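Long-range contacts in cadherin-related family member 2 (Mus musculus, PDB 5CYX), which probably forms calcium-dependent adhesive complexes with CDHR5 on adjacent microvilli through its extracellular cadherin repeats and so controls microvillar packing: residues Glu18-Gly23 and Val60-Pro65; Leu66-Val71 and Val95-Asp100; Leu218-Ile223 and Gln312-Ser317; Val257-Ser262 and Val300-Lys305. One frame throughout, in Å; residues are numbered along the deposited sequence.

Contact 1 of 4, residues Glu18-Gly23 and Val60-Pro65; sequences EDLPVG and VKLASP. With CA (calcium ion), chain C; CA (calcium ion), chain B.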
loop_
_atom_site.group_PDB
_atom_site.type_symbol
_atom_site.label_atom_id
_atom_site.label_comp_id
_atom_site.label_asym_id
_atom_site.label_seq_id
_atom_site.Cartn_x
_atom_site.Cartn_y
_atom_site.Cartn_z
ATOM N N GLU A 18 12.243 -32.811 13.172
ATOM C CA GLU A 18 13.620 -32.480 12.873
ATOM C C GLU A 18 14.387 -31.930 14.093
ATOM O O GLU A 18 15.555 -31.982 14.112
ATOM C CB GLU A 18 13.703 -31.525 11.678
ATOM C CG GLU A 18 13.312 -30.059 11.906
ATOM C CD GLU A 18 13.826 -29.125 10.832
ATOM O OE1 GLU A 18 14.971 -29.337 10.296
ATOM O OE2 GLU A 18 13.133 -28.123 10.509
ATOM N N ASP A 19 13.696 -31.449 15.125
ATOM C CA ASP A 19 14.365 -31.005 16.380
ATOM C C ASP A 19 14.540 -32.131 17.396
ATOM O O ASP A 19 14.894 -31.850 18.544
ATOM C CB ASP A 19 13.600 -29.838 17.015
ATOM C CG ASP A 19 12.150 -30.178 17.253
ATOM O OD1 ASP A 19 11.817 -31.352 17.057
ATOM O OD2 ASP A 19 11.352 -29.322 17.660
ATOM N N LEU A 20 14.320 -33.391 16.997
ATOM C CA LEU A 20 14.624 -34.540 17.843
ATOM C C LEU A 20 16.112 -34.535 18.125
ATOM O O LEU A 20 16.906 -34.542 17.199
ATOM C CB LEU A 20 14.247 -35.873 17.229
ATOM C CG LEU A 20 14.345 -37.128 18.105
ATOM C CD1 LEU A 20 13.322 -37.124 19.260
ATOM C CD2 LEU A 20 14.107 -38.364 17.254
ATOM N N PRO A 21 16.490 -34.452 19.400
ATOM C CA PRO A 21 17.921 -34.389 19.746
ATOM C C PRO A 21 18.656 -35.703 19.543
ATOM O O PRO A 21 18.112 -36.792 19.788
ATOM C CB PRO A 21 17.923 -34.067 21.250
ATOM C CG PRO A 21 16.536 -33.756 21.606
ATOM C CD PRO A 21 15.628 -34.356 20.583
ATOM N N VAL A 22 19.905 -35.607 19.149
ATOM C CA VAL A 22 20.710 -36.787 19.037
ATOM C C VAL A 22 20.788 -37.454 20.399
ATOM O O VAL A 22 21.006 -36.791 21.392
ATOM C CB VAL A 22 22.131 -36.463 18.557
ATOM C CG1 VAL A 22 22.953 -37.726 18.557
ATOM C CG2 VAL A 22 22.084 -35.885 17.142
ATOM N N GLY A 23 20.590 -38.761 20.446
ATOM C CA GLY A 23 20.648 -39.496 21.709
ATOM C C GLY A 23 19.308 -39.685 22.384
ATOM O O GLY A 23 19.205 -40.488 23.294
ATOM N N VAL A 60 15.761 -47.799 19.923
ATOM C CA VAL A 60 16.404 -47.067 18.848
ATOM C C VAL A 60 16.521 -45.606 19.172
ATOM O O VAL A 60 15.523 -44.901 19.238
ATOM C CB VAL A 60 15.675 -47.189 17.491
ATOM C CG1 VAL A 60 16.467 -46.473 16.403
ATOM C CG2 VAL A 60 15.442 -48.643 17.143
ATOM N N LYS A 61 17.757 -45.163 19.328
ATOM C CA LYS A 61 18.090 -43.756 19.522
ATOM C C LYS A 61 18.515 -43.083 18.233
ATOM O O LYS A 61 19.098 -43.735 17.353
ATOM C CB LYS A 61 19.255 -43.623 20.511
ATOM C CG LYS A 61 18.899 -44.043 21.910
ATOM C CD LYS A 61 20.055 -43.770 22.846
ATOM C CE LYS A 61 19.763 -44.232 24.271
ATOM N NZ LYS A 61 21.043 -44.190 25.041
ATOM N N LEU A 62 18.259 -41.780 18.157
ATOM C CA LEU A 62 18.668 -40.999 17.036
ATOM C C LEU A 62 20.198 -40.827 17.158
ATOM O O LEU A 62 20.659 -40.430 18.209
ATOM C CB LEU A 62 18.012 -39.647 17.049
ATOM C CG LEU A 62 18.379 -38.751 15.862
ATOM C CD1 LEU A 62 17.756 -39.251 14.558
ATOM C CD2 LEU A 62 17.962 -37.316 16.172
ATOM N N ALA A 63 20.963 -41.120 16.112
ATOM C CA ALA A 63 22.481 -41.065 16.237
ATOM C C ALA A 63 23.153 -39.958 15.425
ATOM O O ALA A 63 24.384 -39.790 15.457
ATOM C CB ALA A 63 23.074 -42.410 15.864
ATOM N N SER A 64 22.359 -39.247 14.624
ATOM C CA SER A 64 22.875 -38.143 13.860
ATOM C C SER A 64 21.728 -37.174 13.660
ATOM O O SER A 64 20.615 -37.611 13.580
ATOM C CB SER A 64 23.415 -38.652 12.532
ATOM O OG SER A 64 23.768 -37.564 11.710
ATOM N N PRO A 65 22.011 -35.856 13.594
ATOM C CA PRO A 65 20.949 -34.854 13.545
ATOM C C PRO A 65 20.084 -34.933 12.277
ATOM O O PRO A 65 20.589 -35.163 11.204
ATOM C CB PRO A 65 21.719 -33.515 13.615
ATOM C CG PRO A 65 23.036 -33.849 14.243
ATOM C CD PRO A 65 23.350 -35.221 13.736
HETATM CA CA CA C . 13.047 -26.149 9.534
HETATM CA CA CA B . 16.708 -27.722 10.009
HETATM O O HOH W 1 18.312 -25.873 9.745
#

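Contact 2 of 4, residues Leu66-Val71 and Val95-Asp100; sequences LDFETV and VEDRND. With CA (calcium ion), chain C; CA (calcium ion), chain B; CA (calcium ion), chain D.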
loop_
_atom_site.group_PDB
_atom_site.type_symbol
_atom_site.label_atom_id
_atom_site.label_comp_id
_atom_site.label_asym_id
_atom_site.label_seq_id
_atom_site.Cartn_x
_atom_site.Cartn_y
_atom_site.Cartn_z
ATOM N N LEU A 66 18.779 -34.780 12.469
ATOM C CA LEU A 66 17.804 -34.689 11.435
ATOM C C LEU A 66 17.736 -33.257 10.978
ATOM O O LEU A 66 17.946 -32.345 11.784
ATOM C CB LEU A 66 16.415 -35.042 12.006
ATOM C CG LEU A 66 16.180 -36.476 12.455
ATOM C CD1 LEU A 66 14.762 -36.624 12.990
ATOM C CD2 LEU A 66 16.395 -37.457 11.317
ATOM N N ASP A 67 17.383 -33.044 9.713
ATOM C CA ASP A 67 17.351 -31.704 9.156
ATOM C C ASP A 67 16.448 -31.696 7.944
ATOM O O ASP A 67 16.818 -32.164 6.868
ATOM C CB ASP A 67 18.797 -31.228 8.768
ATOM C CG ASP A 67 18.808 -29.785 8.249
ATOM O OD1 ASP A 67 17.843 -29.013 8.467
ATOM O OD2 ASP A 67 19.745 -29.410 7.574
ATOM N N PHE A 68 15.244 -31.184 8.140
ATOM C CA PHE A 68 14.257 -31.126 7.111
ATOM C C PHE A 68 14.756 -30.368 5.898
ATOM O O PHE A 68 14.474 -30.759 4.772
ATOM C CB PHE A 68 13.007 -30.423 7.622
ATOM C CG PHE A 68 11.944 -30.302 6.583
ATOM C CD1 PHE A 68 11.137 -31.392 6.288
ATOM C CD2 PHE A 68 11.736 -29.107 5.894
ATOM C CE1 PHE A 68 10.126 -31.279 5.343
ATOM C CE2 PHE A 68 10.738 -28.995 4.946
ATOM C CZ PHE A 68 9.957 -30.090 4.661
ATOM N N GLU A 69 15.503 -29.294 6.135
ATOM C CA GLU A 69 15.970 -28.447 5.040
ATOM C C GLU A 69 16.885 -29.173 4.028
ATOM O O GLU A 69 16.897 -28.787 2.847
ATOM C CB GLU A 69 16.675 -27.197 5.577
ATOM C CG GLU A 69 15.725 -26.102 6.015
ATOM C CD GLU A 69 14.801 -26.490 7.191
ATOM O OE1 GLU A 69 15.233 -26.947 8.247
ATOM O OE2 GLU A 69 13.611 -26.346 7.086
ATOM N N THR A 70 17.595 -30.221 4.456
ATOM C CA THR A 70 18.449 -31.027 3.534
ATOM C C THR A 70 17.920 -32.433 3.232
ATOM O O THR A 70 17.986 -32.858 2.089
ATOM C CB THR A 70 19.873 -31.198 4.060
ATOM O OG1 THR A 70 19.870 -30.932 5.452
ATOM C CG2 THR A 70 20.826 -30.223 3.415
ATOM N N VAL A 71 17.436 -33.160 4.239
ATOM C CA VAL A 71 16.954 -34.522 4.035
ATOM C C VAL A 71 15.537 -34.655 4.630
ATOM O O VAL A 71 15.345 -35.055 5.777
ATOM C CB VAL A 71 17.913 -35.585 4.584
ATOM C CG1 VAL A 71 17.400 -36.969 4.198
ATOM C CG2 VAL A 71 19.340 -35.409 4.006
ATOM N N VAL A 95 10.714 -36.805 7.911
ATOM C CA VAL A 95 11.207 -35.762 8.814
ATOM C C VAL A 95 10.262 -34.577 8.734
ATOM O O VAL A 95 10.003 -34.073 7.654
ATOM C CB VAL A 95 12.648 -35.338 8.467
ATOM C CG1 VAL A 95 13.174 -34.294 9.452
ATOM C CG2 VAL A 95 13.572 -36.538 8.523
ATOM N N GLU A 96 9.685 -34.166 9.859
ATOM C CA GLU A 96 8.813 -32.992 9.892
ATOM C C GLU A 96 9.574 -31.680 10.125
ATOM O O GLU A 96 10.458 -31.575 11.018
ATOM C CB GLU A 96 7.759 -33.106 10.988
ATOM C CG GLU A 96 6.640 -34.072 10.688
ATOM C CD GLU A 96 5.449 -33.919 11.642
ATOM O OE1 GLU A 96 5.685 -33.595 12.841
ATOM O OE2 GLU A 96 4.295 -34.134 11.174
ATOM N N ASP A 97 9.156 -30.668 9.381
ATOM C CA ASP A 97 9.710 -29.338 9.471
ATOM C C ASP A 97 9.402 -28.748 10.855
ATOM O O ASP A 97 8.274 -28.926 11.388
ATOM C CB ASP A 97 9.119 -28.413 8.371
ATOM C CG ASP A 97 9.904 -27.089 8.217
ATOM O OD1 ASP A 97 11.099 -27.011 8.620
ATOM O OD2 ASP A 97 9.288 -26.102 7.735
ATOM N N ARG A 98 10.412 -28.091 11.437
ATOM C CA ARG A 98 10.171 -27.235 12.652
ATOM C C ARG A 98 10.820 -25.843 12.423
ATOM O O ARG A 98 11.715 -25.669 11.516
ATOM C CB ARG A 98 10.713 -27.917 13.885
ATOM C CG ARG A 98 9.991 -29.197 14.273
ATOM C CD ARG A 98 8.759 -28.860 15.068
ATOM N NE ARG A 98 7.965 -30.027 15.414
ATOM C CZ ARG A 98 7.050 -30.601 14.653
ATOM N NH1 ARG A 98 6.384 -31.639 15.118
ATOM N NH2 ARG A 98 6.780 -30.171 13.430
ATOM N N ASN A 99 10.359 -24.843 13.169
ATOM C CA ASN A 99 10.847 -23.495 12.980
ATOM C C ASN A 99 12.231 -23.272 13.629
ATOM O O ASN A 99 12.334 -22.624 14.703
ATOM C CB ASN A 99 9.853 -22.477 13.471
ATOM C CG ASN A 99 10.141 -21.109 12.985
ATOM O OD1 ASN A 99 11.002 -20.904 12.130
ATOM N ND2 ASN A 99 9.457 -20.154 13.540
ATOM N N ASP A 100 13.267 -23.802 12.966
ATOM C CA ASP A 100 14.660 -23.641 13.409
ATOM C C ASP A 100 15.424 -22.710 12.484
ATOM O O ASP A 100 16.614 -22.595 12.649
ATOM C CB ASP A 100 15.389 -25.009 13.447
ATOM C CG ASP A 100 15.345 -25.751 12.055
ATOM O OD1 ASP A 100 14.568 -25.372 11.159
ATOM O OD2 ASP A 100 16.123 -26.675 11.829
HETATM CA CA CA C . 13.047 -26.149 9.534
HETATM CA CA CA B . 16.708 -27.722 10.009
HETATM CA CA CA D . 11.722 -19.694 10.293
HETATM O O HOH W 1 18.312 -25.873 9.745
#

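Contact 3 of 4, residues Leu218-Ile223 and Gln312-Ser317; sequences LDPRFI and QEAKAS. With CA (calcium ion), chain F.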
loop_
_atom_site.group_PDB
_atom_site.type_symbol
_atom_site.label_atom_id
_atom_site.label_comp_id
_atom_site.label_asym_id
_atom_site.label_seq_id
_atom_site.Cartn_x
_atom_site.Cartn_y
_atom_site.Cartn_z
ATOM N N LEU A 218 11.021 26.618 -2.670
ATOM C CA LEU A 218 10.852 27.644 -1.681
ATOM C C LEU A 218 11.411 28.916 -2.276
ATOM O O LEU A 218 12.511 28.928 -2.901
ATOM C CB LEU A 218 11.582 27.251 -0.401
ATOM C CG LEU A 218 11.035 26.027 0.331
ATOM C CD1 LEU A 218 11.976 25.639 1.450
ATOM C CD2 LEU A 218 9.656 26.344 0.916
ATOM N N ASP A 219 10.669 30.001 -2.087
ATOM C CA ASP A 219 11.070 31.297 -2.617
ATOM C C ASP A 219 12.262 31.867 -1.825
ATOM O O ASP A 219 12.512 31.439 -0.702
ATOM C CB ASP A 219 9.879 32.286 -2.607
ATOM C CG ASP A 219 8.838 31.993 -3.713
ATOM O OD1 ASP A 219 9.132 31.246 -4.680
ATOM O OD2 ASP A 219 7.716 32.527 -3.607
ATOM N N PRO A 220 13.000 32.823 -2.418
ATOM C CA PRO A 220 14.058 33.542 -1.696
ATOM C C PRO A 220 13.541 34.506 -0.635
ATOM O O PRO A 220 12.438 35.015 -0.773
ATOM C CB PRO A 220 14.736 34.343 -2.795
ATOM C CG PRO A 220 13.643 34.593 -3.766
ATOM C CD PRO A 220 12.847 33.322 -3.796
ATOM N N ARG A 221 14.348 34.770 0.392
ATOM C CA ARG A 221 13.990 35.703 1.482
ATOM C C ARG A 221 15.058 36.754 1.738
ATOM O O ARG A 221 16.236 36.436 1.912
ATOM C CB ARG A 221 13.797 34.942 2.780
ATOM C CG ARG A 221 12.491 34.201 2.852
ATOM C CD ARG A 221 12.503 33.248 4.035
ATOM N NE ARG A 221 11.192 33.181 4.686
ATOM C CZ ARG A 221 10.652 34.130 5.465
ATOM N NH1 ARG A 221 9.442 33.932 5.977
ATOM N NH2 ARG A 221 11.288 35.276 5.726
ATOM N N PHE A 222 14.633 38.002 1.818
ATOM C CA PHE A 222 15.539 39.078 2.184
ATOM C C PHE A 222 16.102 38.876 3.589
ATOM O O PHE A 222 15.449 38.319 4.454
ATOM C CB PHE A 222 14.835 40.424 2.078
ATOM C CG PHE A 222 14.621 40.858 0.667
ATOM C CD1 PHE A 222 15.624 41.535 -0.021
ATOM C CD2 PHE A 222 13.431 40.564 0.009
ATOM C CE1 PHE A 222 15.433 41.923 -1.327
ATOM C CE2 PHE A 222 13.249 40.936 -1.318
ATOM C CZ PHE A 222 14.246 41.622 -1.978
ATOM N N ILE A 223 17.333 39.320 3.784
ATOM C CA ILE A 223 18.038 39.183 5.056
ATOM C C ILE A 223 17.415 40.047 6.163
ATOM O O ILE A 223 17.375 39.628 7.310
ATOM C CB ILE A 223 19.552 39.520 4.847
ATOM C CG1 ILE A 223 20.207 38.462 3.952
ATOM C CG2 ILE A 223 20.311 39.635 6.163
ATOM C CD1 ILE A 223 19.925 37.025 4.351
ATOM N N GLN A 312 8.151 28.003 -12.830
ATOM C CA GLN A 312 7.915 29.431 -12.638
ATOM C C GLN A 312 9.060 30.110 -11.898
ATOM O O GLN A 312 9.911 29.457 -11.313
ATOM C CB GLN A 312 6.646 29.645 -11.830
ATOM C CG GLN A 312 5.404 28.979 -12.397
ATOM C CD GLN A 312 4.291 28.891 -11.365
ATOM O OE1 GLN A 312 3.230 29.487 -11.536
ATOM N NE2 GLN A 312 4.537 28.157 -10.270
ATOM N N GLU A 313 9.012 31.434 -11.891
ATOM C CA GLU A 313 9.961 32.263 -11.158
ATOM C C GLU A 313 9.754 32.203 -9.651
ATOM O O GLU A 313 8.639 32.272 -9.177
ATOM C CB GLU A 313 9.889 33.714 -11.604
ATOM C CG GLU A 313 10.217 33.884 -13.064
ATOM C CD GLU A 313 10.472 35.314 -13.444
ATOM O OE1 GLU A 313 9.920 36.218 -12.798
ATOM O OE2 GLU A 313 11.248 35.525 -14.400
ATOM N N ALA A 314 10.868 32.052 -8.930
ATOM C CA ALA A 314 10.912 32.063 -7.485
ATOM C C ALA A 314 11.404 33.445 -7.128
ATOM O O ALA A 314 12.571 33.780 -7.397
ATOM C CB ALA A 314 11.867 30.992 -6.982
ATOM N N LYS A 315 10.504 34.233 -6.539
ATOM C CA LYS A 315 10.685 35.665 -6.317
ATOM C C LYS A 315 10.280 36.078 -4.927
ATOM O O LYS A 315 9.504 35.402 -4.273
ATOM C CB LYS A 315 9.793 36.482 -7.254
ATOM C CG LYS A 315 10.018 36.264 -8.750
ATOM C CD LYS A 315 9.090 37.166 -9.564
ATOM C CE LYS A 315 7.656 36.661 -9.525
ATOM N NZ LYS A 315 6.727 37.676 -10.086
ATOM N N ALA A 316 10.763 37.236 -4.522
ATOM C CA ALA A 316 10.263 37.934 -3.333
ATOM C C ALA A 316 10.504 39.406 -3.547
ATOM O O ALA A 316 11.369 39.793 -4.352
ATOM C CB ALA A 316 10.966 37.458 -2.076
ATOM N N SER A 317 9.735 40.229 -2.842
ATOM C CA SER A 317 9.821 41.665 -3.018
ATOM C C SER A 317 9.748 42.428 -1.712
ATOM O O SER A 317 9.228 41.934 -0.720
ATOM C CB SER A 317 8.721 42.145 -3.961
ATOM O OG SER A 317 7.457 41.879 -3.404
HETATM CA CA CA F . 14.373 28.378 -4.159
HETATM O O HOH W 2 7.568 33.349 -6.359
HETATM O O HOH W 3 12.598 27.748 -5.871
HETATM O O HOH W 4 16.121 26.968 -5.250
#

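Contact 4 of 4, residues Val257-Ser262 and Val300-Lys305; sequences VTYSVS and VTATEK. With CA (calcium ion), chain F.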
loop_
_atom_site.group_PDB
_atom_site.type_symbol
_atom_site.label_atom_id
_atom_site.label_comp_id
_atom_site.label_asym_id
_atom_site.label_seq_id
_atom_site.Cartn_x
_atom_site.Cartn_y
_atom_site.Cartn_z
ATOM N N VAL A 257 20.806 34.665 -6.760
ATOM C CA VAL A 257 19.683 35.587 -6.858
ATOM C C VAL A 257 20.057 36.853 -7.617
ATOM O O VAL A 257 21.142 37.374 -7.419
ATOM C CB VAL A 257 19.160 35.960 -5.446
ATOM C CG1 VAL A 257 18.146 37.064 -5.545
ATOM C CG2 VAL A 257 18.572 34.743 -4.785
ATOM N N THR A 258 19.146 37.343 -8.463
ATOM C CA THR A 258 19.280 38.662 -9.066
ATOM C C THR A 258 18.161 39.563 -8.596
ATOM O O THR A 258 17.226 39.115 -7.952
ATOM C CB THR A 258 19.302 38.614 -10.593
ATOM O OG1 THR A 258 18.069 38.086 -11.069
ATOM C CG2 THR A 258 20.399 37.739 -11.063
ATOM N N TYR A 259 18.281 40.849 -8.899
ATOM C CA TYR A 259 17.409 41.871 -8.320
ATOM C C TYR A 259 16.978 42.792 -9.436
ATOM O O TYR A 259 17.671 42.945 -10.406
ATOM C CB TYR A 259 18.170 42.689 -7.254
ATOM C CG TYR A 259 18.806 41.818 -6.180
ATOM C CD1 TYR A 259 20.096 41.272 -6.325
ATOM C CD2 TYR A 259 18.122 41.531 -5.040
ATOM C CE1 TYR A 259 20.648 40.452 -5.332
ATOM C CE2 TYR A 259 18.659 40.728 -4.065
ATOM C CZ TYR A 259 19.904 40.204 -4.184
ATOM O OH TYR A 259 20.325 39.405 -3.144
ATOM N N SER A 260 15.811 43.391 -9.301
ATOM C CA SER A 260 15.371 44.488 -10.172
ATOM C C SER A 260 14.476 45.400 -9.325
ATOM O O SER A 260 13.928 44.967 -8.340
ATOM C CB SER A 260 14.606 43.952 -11.385
ATOM O OG SER A 260 13.542 43.101 -10.959
ATOM N N VAL A 261 14.427 46.668 -9.700
ATOM C CA VAL A 261 13.546 47.639 -9.124
ATOM C C VAL A 261 12.242 47.466 -9.881
ATOM O O VAL A 261 12.172 47.713 -11.094
ATOM C CB VAL A 261 14.073 49.069 -9.283
ATOM C CG1 VAL A 261 13.058 50.068 -8.731
ATOM C CG2 VAL A 261 15.388 49.197 -8.544
ATOM N N SER A 262 11.235 46.998 -9.151
ATOM C CA SER A 262 9.926 46.666 -9.709
ATOM C C SER A 262 8.954 47.848 -9.637
ATOM O O SER A 262 7.925 47.841 -10.316
ATOM C CB SER A 262 9.346 45.440 -8.980
ATOM O OG SER A 262 9.744 45.401 -7.614
ATOM N N VAL A 300 12.123 46.559 -4.454
ATOM C CA VAL A 300 13.111 45.648 -4.968
ATOM C C VAL A 300 12.542 44.225 -4.996
ATOM O O VAL A 300 11.980 43.719 -4.002
ATOM C CB VAL A 300 14.407 45.708 -4.135
ATOM C CG1 VAL A 300 15.382 44.617 -4.555
ATOM C CG2 VAL A 300 15.062 47.068 -4.295
ATOM N N THR A 301 12.727 43.593 -6.151
ATOM C CA THR A 301 12.286 42.233 -6.398
ATOM C C THR A 301 13.543 41.402 -6.593
ATOM O O THR A 301 14.416 41.801 -7.344
ATOM C CB THR A 301 11.406 42.168 -7.661
ATOM O OG1 THR A 301 10.208 42.908 -7.420
ATOM C CG2 THR A 301 11.044 40.747 -8.027
ATOM N N ALA A 302 13.631 40.292 -5.862
ATOM C CA ALA A 302 14.706 39.327 -5.961
ATOM C C ALA A 302 14.135 38.105 -6.640
ATOM O O ALA A 302 13.078 37.643 -6.275
ATOM C CB ALA A 302 15.219 38.966 -4.574
ATOM N N THR A 303 14.861 37.570 -7.609
ATOM C CA THR A 303 14.419 36.438 -8.416
ATOM C C THR A 303 15.583 35.445 -8.504
ATOM O O THR A 303 16.713 35.825 -8.838
ATOM C CB THR A 303 14.045 36.898 -9.843
ATOM O OG1 THR A 303 13.138 38.003 -9.782
ATOM C CG2 THR A 303 13.413 35.795 -10.627
ATOM N N GLU A 304 15.303 34.180 -8.203
ATOM C CA GLU A 304 16.274 33.118 -8.359
ATOM C C GLU A 304 16.585 32.960 -9.832
ATOM O O GLU A 304 15.776 33.290 -10.686
ATOM C CB GLU A 304 15.780 31.816 -7.740
ATOM C CG GLU A 304 15.695 31.921 -6.222
ATOM C CD GLU A 304 15.133 30.699 -5.520
ATOM O OE1 GLU A 304 15.096 29.605 -6.088
ATOM O OE2 GLU A 304 14.791 30.799 -4.338
ATOM N N LYS A 305 17.768 32.470 -10.135
ATOM C CA LYS A 305 18.185 32.386 -11.525
ATOM C C LYS A 305 17.513 31.244 -12.247
ATOM O O LYS A 305 17.212 31.361 -13.415
ATOM C CB LYS A 305 19.701 32.299 -11.633
ATOM C CG LYS A 305 20.363 33.654 -11.385
ATOM C CD LYS A 305 21.809 33.734 -11.884
ATOM C CE LYS A 305 21.906 33.888 -13.389
ATOM N NZ LYS A 305 23.336 33.854 -13.817
HETATM CA CA CA F . 14.373 28.378 -4.159
HETATM O O HOH W 5 14.283 40.441 -9.852
HETATM O O HOH W 3 12.598 27.748 -5.871
HETATM O O HOH W 4 16.121 26.968 -5.250
#

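Contact 1 of 4, residues Glu18-Gly23 and Val60-Pro65
Gly23 takes backbone angles (phi 94°, psi -13°) that would press a side chain against the preceding carbonyl oxygen, and there its N-H meets Leu62. Gly23 N donates to Leu62 O at 2.8 Å, the sole hydrogen bond joining 18-23 to 60-65. Van der Waals packing does the rest. Leu62 holds CG anti to its backbone N (chi1 -179°), which sends CD2 to the loop backbone, 3.1 Å from Leu20 O. The Leu20 and Leu62 side chains lie alongside one another, pointing opposite ways. Val22 packs further along: its CG2 rests 3.7 Å from Pro65 CG, and its CG1 faces Leu62 O. Lys61 runs its extended methylenes beside the glycine carbonyl, with CD 3.4 Å from Gly23 O. Replacing Lys61 by an alanine would probably leave Gly23 O without this aliphatic neighbour and open a shallow gap at the surface. Glu18, at the start of the segment, binds two calcium ions that residues of contact 2 also bind. This is a surface contact of the first cadherin repeat. It joins the loop between strands 13-17 and 25-30 to the end of strand 59-62, the middle strand of a sheet flanked by 25-30 and 51-53.

Contact 2 of 4, residues Leu66-Val71 and Val95-Asp100
The calcium site at the junction of the first and second cadherin repeats brings Asp67 and Glu69 up to Asp97 and Asp100. No hydrogen bond crosses between 66-71 and 95-100; calcium ions and packing make the join. Glu69 bends at chi2 (63°), and this curls its carboxylate back onto the ions. Its OE2 binds one calcium ion, and its OE1 is shared by that ion and a second. The first ion also takes Asp97 OD1 at 2.3 Å, Arg98 O and Asp100 OD1. The second takes Asp67 OD1 at 2.3 Å and Asp100 OD2 at 2.2 Å. Glu69 OE2 and Asp97 OD1 lie 3.0 Å apart, a closeness of like charges that the shared calcium probably pays for. Glu18 bridges both ions, and Asp133 completes the first site. Next to the ions, Asp97 CB makes a CH-pi contact over one face of the Phe68 ring, 3.8 Å from the centroid, and the ring and carboxylate planes are stacked 23° apart. At the ring edge, Phe68 CD1 is 3.2 Å from Val95 O. A leucine in place of Phe68 is likely to lose the ring face against Asp97 CB and leave a gap there. Asp97 OD2 has its own partner in Thr134. Val95 CG2 packs on Leu66 CD2 at 4.1 Å. Asn99 goes to a third ion. The sequences Asp-Phe-Glu and Asp-Arg-Asn-Asp-Asn are the DXE and DXNDN calcium-binding motifs typical of cadherin linkers.

Contact 3 of 4, residues Leu218-Ile223 and Gln312-Ser317
This is packing between two beta sheets, with Asp219, Pro220 and Phe222 laid against Ala314 and Ala316. It lies at the calcium-binding end of the third cadherin repeat, where the chain comes in from the second. No direct hydrogen bond crosses. Strands 220-222 and 315-317 run nearly parallel, 21° apart, with their axes 6.3 Å from each other. Pro220 CD packs against the backbone of Ala314, 3.6 Å from Ala314 C. The small methyl of Ala316 fits closely against the proline carbonyl: Ala316 CB is 3.1 Å from Pro220 O. In Phe222 a chi1 of -73° sets CG beside the backbone N and swings the ring toward the alanine strand. Phe222 CE2 then approaches Ala316 O edge-on at 3.7 Å. The two strands belong to opposite layers of the cadherin beta sandwich. Strand 220-222 pairs with 240-248, and 315-324 pairs with 228-231 and 295-304. The small alanine side chains are consistent with the close approach of the strands. At the edge of the contact, Asp219 OD1 lies 3.4 Å from Ala314 CA. A water joins the two sides there. It accepts from Lys315 N at 3.1 Å and donates to Glu313 O and, weakly, to Asp219 OD2. Leu218 O binds a calcium ion at 2.3 Å. Asp248, Asp250 and Glu304 bind the same ion.

Contact 4 of 4, residues Val257-Ser262 and Val300-Lys305
Thr301 O is gripped from several directions. Ser260 N donates to it at 2.9 Å, a water donates to it at the same distance, and Tyr259 CA adds a C-H contact. The water also bonds Ser260 OG and Thr303 OG1, so it ties together three residues across the two strands. Thr301 N donates back to Ser260 O at 2.8 Å in an almost straight bond (175°). Thr258 and Thr303 form the next hydrogen-bonded pair, and Thr258 OG1 adds a weak bond to Thr303 O. Beyond the pair Ser260-Thr301, Ser262 OG and Thr301 OG1 share a short bond of 2.5 Å; Gln299 OE1 is a second partner of the serine. The other face of this antiparallel strand pair is largely apolar. Val257 CG1 lies 3.6 Å from Ala302 CB, and it also sits over one face of the Tyr259 ring. With chi1 at -54°, the Tyr259 ring leans so that CE2 comes to 3.9 Å from Ala302 CB. Tyr259 CD2 meets Val300 CG1. The tyrosine hydroxyl bonds Ala246 N in the facing sheet. Glu304 puts both carboxylate oxygens on a calcium ion, OE1 at 2.4 Å. Hydroxyls and water on one face and methyls and a ring on the other imply a sheet with one side toward solvent and the other turned into the cadherin sandwich, with Glu304 linking strand 295-304 to the metal.

How the contacts relate
From the N terminus, contact 1 closes the first loop, from Glu18 to Pro65. Contact 2 opens at the next residue and closes at Asp100, so the two stand in series. They touch through Glu18, whose OE1 meets Phe68 N, and they share two calcium ions at the base of the first repeat. The second repeat then intervenes, and the centres of contacts 2 and 3 are about 66 Å apart. Contact 3 closes a long loop from Leu218 to Ser317, and contact 4 is nested inside it. Strands 295-304 and 315-324 are sheet neighbours and link the pair. Contact 3 joins the two layers of the third repeat, contact 4 joins two strands of one layer, and both reach a common calcium ion.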